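Local coordinates for neutral ceramidase (Pseudomonas aeruginosa, PDB 2ZWS), which hydrolyses the N-acyl linkage of ceramides to give sphingosine and a free fatty acid, and also catalyses the reverse synthesis, at residues H165-D179 against F412-V424. Numbering follows the deposited sequence. Where two conformers were deposited one is given.
Sequences HLKNPDIAGYEDGID and FTVMAGVRIRRAV. Unlike the reference sequence in segment 165-179: Ala172 (reference Val).
Met415 and Tyr174 form the apolar centre: SD lies 4.6 Å from the Tyr174 ring centroid and 37° off its normal, an oblique Met-aromatic contact. The Met415 chain bends at both chi2 and chi3, which brings SD to this ring and CE to Asp170 O; its CG meets His165 CE1 at 3.7 Å. Across the ring Val414 CG1 touches Tyr174 CD2, and toward the hydroxyl Val418 CG2 approaches CZ at 3.6 Å. The same imidazole donates through NE2 to Tyr174 O, and a water joins ND1 to Met415 N in the first turn of helix 414-428.

Two clusters of charge border the core. Arg419 grips Asp170 side-on, NE to OD2 at 3.1 Å and NH1 to OD1 at 3.2 Å, although the carboxylate and guanidinium planes are 54° apart; in the conformer given Arg422 NH1 adds a longer salt bridge to OD2, and Glu453 also pairs with Arg419. Beyond the phenol, Arg421, in the conformer given, makes a salt bridge from NH2 to Asp179 OD2 at 2.9 Å, Asn245 bonds both atoms, and a second water links Tyr174 OH, Asp179 OD1 and Arg421 NH1. Where the loop before strand 181-189 packs on the helix's N-terminal part, arginine charges are probably largely compensated by Asp170, Asp179 and Glu453.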
ATOM      1  N   HIS A 165      14.522   0.070  20.409  1.00 18.83           N
ATOM      2  CA  HIS A 165      15.573   0.343  19.425  1.00 18.53           C
ATOM      3  C   HIS A 165      16.934   0.501  20.126  1.00 18.86           C
ATOM      4  O   HIS A 165      17.962   0.032  19.644  1.00 18.39           O
ATOM      5  CB  HIS A 165      15.251   1.603  18.632  1.00 18.55           C
ATOM      6  CG  HIS A 165      16.332   2.036  17.685  1.00 18.02           C
ATOM      7  ND1 HIS A 165      16.534   1.444  16.454  1.00 17.26           N
ATOM      8  CD2 HIS A 165      17.276   3.003  17.799  1.00 18.01           C
ATOM      9  CE1 HIS A 165      17.541   2.049  15.842  1.00 17.72           C
ATOM     10  NE2 HIS A 165      18.023   2.986  16.648  1.00 18.36           N
ATOM     11  N   LEU A 166      16.899   1.173  21.270  1.00 19.12           N
ATOM     12  CA  LEU A 166      18.100   1.443  22.056  1.00 19.61           C
ATOM     13  C   LEU A 166      18.673   0.207  22.721  1.00 20.32           C
ATOM     14  O   LEU A 166      19.776   0.278  23.288  1.00 21.30           O
ATOM     15  CB  LEU A 166      17.812   2.532  23.090  1.00 19.51           C
ATOM     16  CG  LEU A 166      17.435   3.892  22.498  1.00 20.27           C
ATOM     17  CD1 LEU A 166      16.970   4.852  23.606  1.00 19.99           C
ATOM     18  CD2 LEU A 166      18.569   4.500  21.704  1.00 22.33           C
ATOM     19  N   LYS A 167      17.950  -0.914  22.688  1.00 20.53           N
ATOM     20  CA  LYS A 167      18.491  -2.163  23.230  1.00 21.56           C
ATOM     21  C   LYS A 167      19.481  -2.819  22.269  1.00 21.13           C
ATOM     22  O   LYS A 167      20.180  -3.754  22.650  1.00 20.31           O
ATOM     23  CB  LYS A 167      17.389  -3.166  23.590  1.00 22.57           C
ATOM     24  CG  LYS A 167      16.336  -2.704  24.605  1.00 25.77           C
ATOM     25  CD  LYS A 167      16.938  -2.364  25.957  1.00 29.00           C
ATOM     26  CE  LYS A 167      15.851  -2.305  27.020  1.00 33.85           C
ATOM     27  NZ  LYS A 167      16.299  -1.565  28.235  1.00 34.84           N
ATOM     28  N   ASN A 168      19.525  -2.369  21.008  1.00 20.84           N
ATOM     29  CA  ASN A 168      20.483  -2.913  20.044  1.00 21.59           C
ATOM     30  C   ASN A 168      21.887  -2.385  20.318  1.00 22.63           C
ATOM     31  O   ASN A 168      22.052  -1.198  20.580  1.00 23.09           O
ATOM     32  CB  ASN A 168      20.078  -2.550  18.617  1.00 21.24           C
ATOM     33  CG  ASN A 168      18.748  -3.177  18.212  1.00 20.24           C
ATOM     34  OD1 ASN A 168      18.608  -4.402  18.160  1.00 19.85           O
ATOM     35  ND2 ASN A 168      17.762  -2.328  17.946  1.00 17.39           N
ATOM     36  N   PRO A 169      22.902  -3.268  20.259  1.00 23.89           N
ATOM     37  CA  PRO A 169      24.284  -2.830  20.512  1.00 24.33           C
ATOM     38  C   PRO A 169      24.943  -2.148  19.315  1.00 24.95           C
ATOM     39  O   PRO A 169      26.059  -1.639  19.432  1.00 26.00           O
ATOM     40  CB  PRO A 169      25.011  -4.147  20.794  1.00 24.73           C
ATOM     41  CG  PRO A 169      24.269  -5.159  20.019  1.00 24.93           C
ATOM     42  CD  PRO A 169      22.819  -4.715  19.997  1.00 23.67           C
ATOM     43  N   ASP A 170      24.256  -2.139  18.174  1.00 24.74           N
ATOM     44  CA  ASP A 170      24.858  -1.772  16.897  1.00 24.37           C
ATOM     45  C   ASP A 170      24.123  -0.637  16.165  1.00 23.86           C
ATOM     46  O   ASP A 170      23.833  -0.756  14.971  1.00 24.04           O
ATOM     47  CB  ASP A 170      24.927  -3.021  15.995  1.00 24.88           C
ATOM     48  CG  ASP A 170      23.522  -3.575  15.614  1.00 25.84           C
ATOM     49  OD1 ASP A 170      22.563  -3.463  16.412  1.00 24.83           O
ATOM     50  OD2 ASP A 170      23.396  -4.150  14.509  1.00 28.42           O
ATOM     51  N   ILE A 171      23.861   0.474  16.848  1.00 22.12           N
ATOM     52  CA  ILE A 171      23.023   1.526  16.253  1.00 21.68           C
ATOM     53  C   ILE A 171      23.743   2.789  15.776  1.00 21.17           C
ATOM     54  O   ILE A 171      23.115   3.837  15.649  1.00 21.66           O
ATOM     55  CB  ILE A 171      21.818   1.910  17.151  1.00 21.40           C
ATOM     56  CG1 ILE A 171      22.269   2.595  18.455  1.00 21.59           C
ATOM     57  CG2 ILE A 171      20.974   0.697  17.443  1.00 20.85           C
ATOM     58  CD1 ILE A 171      21.144   3.284  19.216  1.00 21.53           C
ATOM     59  N   ALA A 172      25.048   2.706  15.525  1.00 21.58           N
ATOM     60  CA  ALA A 172      25.756   3.857  14.949  1.00 21.80           C
ATOM     61  C   ALA A 172      25.136   4.245  13.610  1.00 21.94           C
ATOM     62  O   ALA A 172      24.906   3.390  12.762  1.00 22.52           O
ATOM     63  CB  ALA A 172      27.236   3.557  14.772  1.00 22.06           C
ATOM     64  N   GLY A 173      24.853   5.536  13.445  1.00 21.81           N
ATOM     65  CA  GLY A 173      24.164   6.041  12.255  1.00 21.19           C
ATOM     66  C   GLY A 173      22.644   6.015  12.407  1.00 20.22           C
ATOM     67  O   GLY A 173      21.936   6.504  11.537  1.00 20.95           O
ATOM     68  N   TYR A 174      22.156   5.444  13.508  1.00 18.74           N
ATOM     69  CA  TYR A 174      20.716   5.336  13.798  1.00 18.39           C
ATOM     70  C   TYR A 174      20.409   5.690  15.256  1.00 18.68           C
ATOM     71  O   TYR A 174      19.452   5.181  15.833  1.00 18.43           O
ATOM     72  CB  TYR A 174      20.201   3.913  13.477  1.00 17.85           C
ATOM     73  CG  TYR A 174      20.545   3.468  12.077  1.00 16.95           C
ATOM     74  CD1 TYR A 174      21.659   2.659  11.829  1.00 16.64           C
ATOM     75  CD2 TYR A 174      19.778   3.878  10.990  1.00 16.67           C
ATOM     76  CE1 TYR A 174      22.005   2.280  10.557  1.00 15.76           C
ATOM     77  CE2 TYR A 174      20.116   3.494   9.702  1.00 16.26           C
ATOM     78  CZ  TYR A 174      21.216   2.693   9.486  1.00 16.32           C
ATOM     79  OH  TYR A 174      21.522   2.338   8.191  1.00 18.55           O
ATOM     80  N   GLU A 175      21.226   6.583  15.829  1.00 18.82           N
ATOM     81  CA  GLU A 175      21.133   6.962  17.238  0.50 19.09           C
ATOM     82  C   GLU A 175      19.858   7.729  17.586  1.00 19.25           C
ATOM     83  O   GLU A 175      19.455   7.775  18.762  1.00 19.47           O
ATOM     84  CB  GLU A 175      22.369   7.777  17.654  0.50 19.01           C
ATOM     85  CG  GLU A 175      23.714   7.079  17.372  0.50 20.25           C
ATOM     86  CD  GLU A 175      24.328   7.450  16.026  0.50 20.84           C
ATOM     87  OE1 GLU A 175      25.585   7.389  15.897  0.50 22.25           O
ATOM     88  OE2 GLU A 175      23.574   7.819  15.091  0.50 19.57           O
ATOM     89  N   ASP A 176      19.233   8.333  16.564  1.00 19.26           N
ATOM     90  CA  ASP A 176      17.928   9.029  16.709  1.00 19.13           C
ATOM     91  C   ASP A 176      16.731   8.072  16.535  1.00 18.96           C
ATOM     92  O   ASP A 176      15.579   8.481  16.691  1.00 19.54           O
ATOM     93  CB  ASP A 176      17.810  10.245  15.764  1.00 18.98           C
ATOM     94  CG  ASP A 176      17.933   9.882  14.285  1.00 20.37           C
ATOM     95  OD1 ASP A 176      17.774  10.798  13.432  1.00 21.89           O
ATOM     96  OD2 ASP A 176      18.182   8.701  13.960  1.00 19.77           O
ATOM     97  N   GLY A 177      17.015   6.798  16.253  1.00 18.46           N
ATOM     98  CA  GLY A 177      15.982   5.780  16.027  1.00 18.20           C
ATOM     99  C   GLY A 177      15.352   5.779  14.635  1.00 18.34           C
ATOM    100  O   GLY A 177      14.474   4.962  14.367  1.00 18.38           O
ATOM    101  N   ILE A 178      15.861   6.646  13.766  1.00 18.20           N
ATOM    102  CA  ILE A 178      15.346   6.911  12.415  1.00 19.66           C
ATOM    103  C   ILE A 178      16.258   6.243  11.391  1.00 18.48           C
ATOM    104  O   ILE A 178      17.486   6.236  11.574  1.00 19.40           O
ATOM    105  CB  ILE A 178      15.310   8.486  12.198  1.00 21.09           C
ATOM    106  CG1 ILE A 178      14.159   9.091  12.998  1.00 23.17           C
ATOM    107  CG2 ILE A 178      15.280   8.938  10.775  1.00 21.92           C
ATOM    108  CD1 ILE A 178      12.963   8.304  12.883  1.00 28.28           C
ATOM    109  N   ASP A 179      15.672   5.679  10.328  1.00 17.01           N
ATOM    110  CA  ASP A 179      16.461   5.341   9.163  1.00 16.27           C
ATOM    111  C   ASP A 179      16.239   6.479   8.169  1.00 16.05           C
ATOM    112  O   ASP A 179      15.150   6.610   7.591  1.00 15.67           O
ATOM    113  CB  ASP A 179      16.047   3.988   8.561  1.00 15.88           C
ATOM    114  CG  ASP A 179      16.811   3.656   7.288  1.00 15.45           C
ATOM    115  OD1 ASP A 179      17.675   4.462   6.852  1.00 16.45           O
ATOM    116  OD2 ASP A 179      16.540   2.582   6.720  1.00 17.07           O
ATOM    117  N   PHE A 412       9.546  -4.654   8.988  1.00 13.50           N
ATOM    118  CA  PHE A 412      10.808  -4.803   9.705  1.00 13.50           C
ATOM    119  C   PHE A 412      11.158  -3.512  10.417  1.00 14.43           C
ATOM    120  O   PHE A 412      11.062  -2.443   9.854  1.00 13.60           O
ATOM    121  CB  PHE A 412      11.911  -5.174   8.720  1.00 13.59           C
ATOM    122  CG  PHE A 412      11.800  -6.582   8.207  1.00 12.46           C
ATOM    123  CD1 PHE A 412      10.744  -6.955   7.346  1.00 10.15           C
ATOM    124  CD2 PHE A 412      12.745  -7.532   8.550  1.00 14.14           C
ATOM    125  CE1 PHE A 412      10.628  -8.268   6.901  1.00 11.83           C
ATOM    126  CE2 PHE A 412      12.646  -8.831   8.070  1.00 14.20           C
ATOM    127  CZ  PHE A 412      11.574  -9.205   7.239  1.00 14.28           C
ATOM    128  N   THR A 413      11.613  -3.609  11.655  1.00 13.90           N
ATOM    129  CA  THR A 413      12.094  -2.414  12.326  1.00 14.17           C
ATOM    130  C   THR A 413      13.382  -1.962  11.667  1.00 14.00           C
ATOM    131  O   THR A 413      13.986  -2.704  10.895  1.00 14.70           O
ATOM    132  CB  THR A 413      12.447  -2.695  13.768  1.00 14.40           C
ATOM    133  OG1 THR A 413      13.440  -3.735  13.808  1.00 16.18           O
ATOM    134  CG2 THR A 413      11.207  -3.096  14.554  1.00 16.14           C
ATOM    135  N   VAL A 414      13.800  -0.737  11.980  1.00 13.89           N
ATOM    136  CA  VAL A 414      15.017  -0.169  11.366  1.00 14.52           C
ATOM    137  C   VAL A 414      16.184  -1.175  11.453  1.00 14.35           C
ATOM    138  O   VAL A 414      16.766  -1.539  10.433  1.00 14.62           O
ATOM    139  CB  VAL A 414      15.404   1.191  12.014  1.00 14.73           C
ATOM    140  CG1 VAL A 414      16.810   1.671  11.546  1.00 15.10           C
ATOM    141  CG2 VAL A 414      14.331   2.252  11.715  1.00 14.37           C
ATOM    142  N   MET A 415      16.529  -1.630  12.663  1.00 14.42           N
ATOM    143  CA  MET A 415      17.710  -2.481  12.798  1.00 14.84           C
ATOM    144  C   MET A 415      17.475  -3.879  12.238  1.00 14.20           C
ATOM    145  O   MET A 415      18.427  -4.539  11.771  1.00 14.82           O
ATOM    146  CB  MET A 415      18.198  -2.556  14.256  1.00 16.22           C
ATOM    147  CG  MET A 415      18.771  -1.249  14.812  1.00 17.66           C
ATOM    148  SD  MET A 415      19.802  -0.309  13.631  1.00 19.49           S
ATOM    149  CE  MET A 415      21.136  -1.457  13.196  1.00 20.30           C
ATOM    150  N   ALA A 416      16.225  -4.347  12.247  1.00 14.79           N
ATOM    151  CA  ALA A 416      15.966  -5.677  11.663  1.00 14.56           C
ATOM    152  C   ALA A 416      16.268  -5.641  10.158  1.00 15.09           C
ATOM    153  O   ALA A 416      16.892  -6.563   9.610  1.00 15.32           O
ATOM    154  CB  ALA A 416      14.548  -6.150  11.960  1.00 15.21           C
ATOM    155  N   GLY A 417      15.869  -4.554   9.516  1.00 15.25           N
ATOM    156  CA  GLY A 417      16.121  -4.386   8.081  1.00 15.30           C
ATOM    157  C   GLY A 417      17.571  -4.050   7.781  1.00 16.10           C
ATOM    158  O   GLY A 417      18.191  -4.615   6.855  1.00 15.99           O
ATOM    159  N   VAL A 418      18.127  -3.128   8.570  1.00 15.49           N
ATOM    160  CA  VAL A 418      19.530  -2.733   8.386  1.00 15.66           C
ATOM    161  C   VAL A 418      20.485  -3.929   8.523  1.00 14.94           C
ATOM    162  O   VAL A 418      21.411  -4.073   7.740  1.00 16.05           O
ATOM    163  CB  VAL A 418      19.953  -1.571   9.330  1.00 16.26           C
ATOM    164  CG1 VAL A 418      21.469  -1.351   9.261  1.00 16.96           C
ATOM    165  CG2 VAL A 418      19.219  -0.305   8.937  1.00 16.76           C
ATOM    166  N   ARG A 419      20.262  -4.779   9.518  1.00 14.77           N
ATOM    167  CA  ARG A 419      21.137  -5.955   9.680  1.00 14.87           C
ATOM    168  C   ARG A 419      21.094  -6.874   8.439  1.00 15.07           C
ATOM    169  O   ARG A 419      22.119  -7.421   8.003  1.00 16.06           O
ATOM    170  CB  ARG A 419      20.772  -6.739  10.934  1.00 16.32           C
ATOM    171  CG  ARG A 419      21.348  -6.106  12.203  1.00 16.32           C
ATOM    172  CD  ARG A 419      21.021  -6.997  13.366  1.00 19.31           C
ATOM    173  NE  ARG A 419      21.141  -6.290  14.633  1.00 21.88           N
ATOM    174  CZ  ARG A 419      20.770  -6.824  15.788  1.00 23.80           C
ATOM    175  NH1 ARG A 419      20.898  -6.123  16.920  1.00 26.07           N
ATOM    176  NH2 ARG A 419      20.283  -8.060  15.808  1.00 24.09           N
ATOM    177  N   ILE A 420      19.907  -7.026   7.863  1.00 15.63           N
ATOM    178  CA  ILE A 420      19.767  -7.873   6.676  1.00 14.67           C
ATOM    179  C   ILE A 420      20.449  -7.218   5.475  1.00 15.04           C
ATOM    180  O   ILE A 420      21.200  -7.862   4.759  1.00 14.75           O
ATOM    181  CB  ILE A 420      18.301  -8.199   6.386  1.00 14.74           C
ATOM    182  CG1 ILE A 420      17.732  -9.029   7.550  1.00 14.14           C
ATOM    183  CG2 ILE A 420      18.186  -8.970   5.073  1.00 15.53           C
ATOM    184  CD1 ILE A 420      16.235  -9.305   7.473  1.00 13.62           C
ATOM    185  N   ARG A 421      20.232  -5.918   5.307  1.00 15.46           N
ATOM    186  CA  ARG A 421      20.886  -5.156   4.258  0.50 16.41           C
ATOM    187  C   ARG A 421      22.408  -5.317   4.311  1.00 17.12           C
ATOM    188  O   ARG A 421      23.044  -5.604   3.293  1.00 18.37           O
ATOM    189  CB  ARG A 421      20.522  -3.691   4.422  0.50 15.85           C
ATOM    190  CG  ARG A 421      20.170  -3.000   3.139  0.50 16.39           C
ATOM    191  CD  ARG A 421      20.136  -1.517   3.399  0.50 14.47           C
ATOM    192  NE  ARG A 421      19.130  -1.150   4.385  0.50 13.59           N
ATOM    193  CZ  ARG A 421      19.051   0.046   4.981  0.50 12.12           C
ATOM    194  NH1 ARG A 421      19.944   1.009   4.732  0.50 10.18           N
ATOM    195  NH2 ARG A 421      18.057   0.283   5.834  0.50 13.17           N
ATOM    196  N   ARG A 422      22.981  -5.137   5.500  1.00 17.52           N
ATOM    197  CA  ARG A 422      24.431  -5.275   5.722  0.60 18.17           C
ATOM    198  C   ARG A 422      24.921  -6.663   5.343  1.00 17.48           C
ATOM    199  O   ARG A 422      25.969  -6.820   4.713  1.00 18.08           O
ATOM    200  CB  ARG A 422      24.782  -5.028   7.187  0.60 18.62           C
ATOM    201  CG  ARG A 422      24.731  -3.581   7.610  0.60 19.69           C
ATOM    202  CD  ARG A 422      24.893  -3.441   9.113  0.60 22.10           C
ATOM    203  NE  ARG A 422      24.881  -2.030   9.462  0.60 24.96           N
ATOM    204  CZ  ARG A 422      24.685  -1.543  10.679  0.60 26.71           C
ATOM    205  NH1 ARG A 422      24.458  -2.352  11.708  0.60 25.84           N
ATOM    206  NH2 ARG A 422      24.701  -0.231  10.850  0.60 26.08           N
ATOM    207  N   ALA A 423      24.172  -7.673   5.786  1.00 16.94           N
ATOM    208  CA  ALA A 423      24.576  -9.066   5.578  1.00 16.85           C
ATOM    209  C   ALA A 423      24.537  -9.411   4.088  1.00 16.36           C
ATOM    210  O   ALA A 423      25.439 -10.067   3.562  1.00 16.40           O
ATOM    211  CB  ALA A 423      23.694  -9.984   6.370  1.00 17.10           C
ATOM    212  N   VAL A 424      23.484  -8.957   3.404  1.00 16.01           N
ATOM    213  CA  VAL A 424      23.347  -9.170   1.971  1.00 15.76           C
ATOM    214  C   VAL A 424      24.405  -8.400   1.174  1.00 16.66           C
ATOM    215  O   VAL A 424      25.020  -8.967   0.256  1.00 17.89           O
ATOM    216  CB  VAL A 424      21.922  -8.840   1.496  1.00 14.32           C
ATOM    217  CG1 VAL A 424      21.842  -8.732  -0.063  1.00 14.41           C
ATOM    218  CG2 VAL A 424      20.938  -9.872   2.047  1.00 14.42           C
TER
HETATM  219  O   HOH W   1      15.161  -0.693  15.141  1.00 15.62           O
HETATM  220  O   HOH W   2      20.065   3.478   6.129  1.00 19.35           O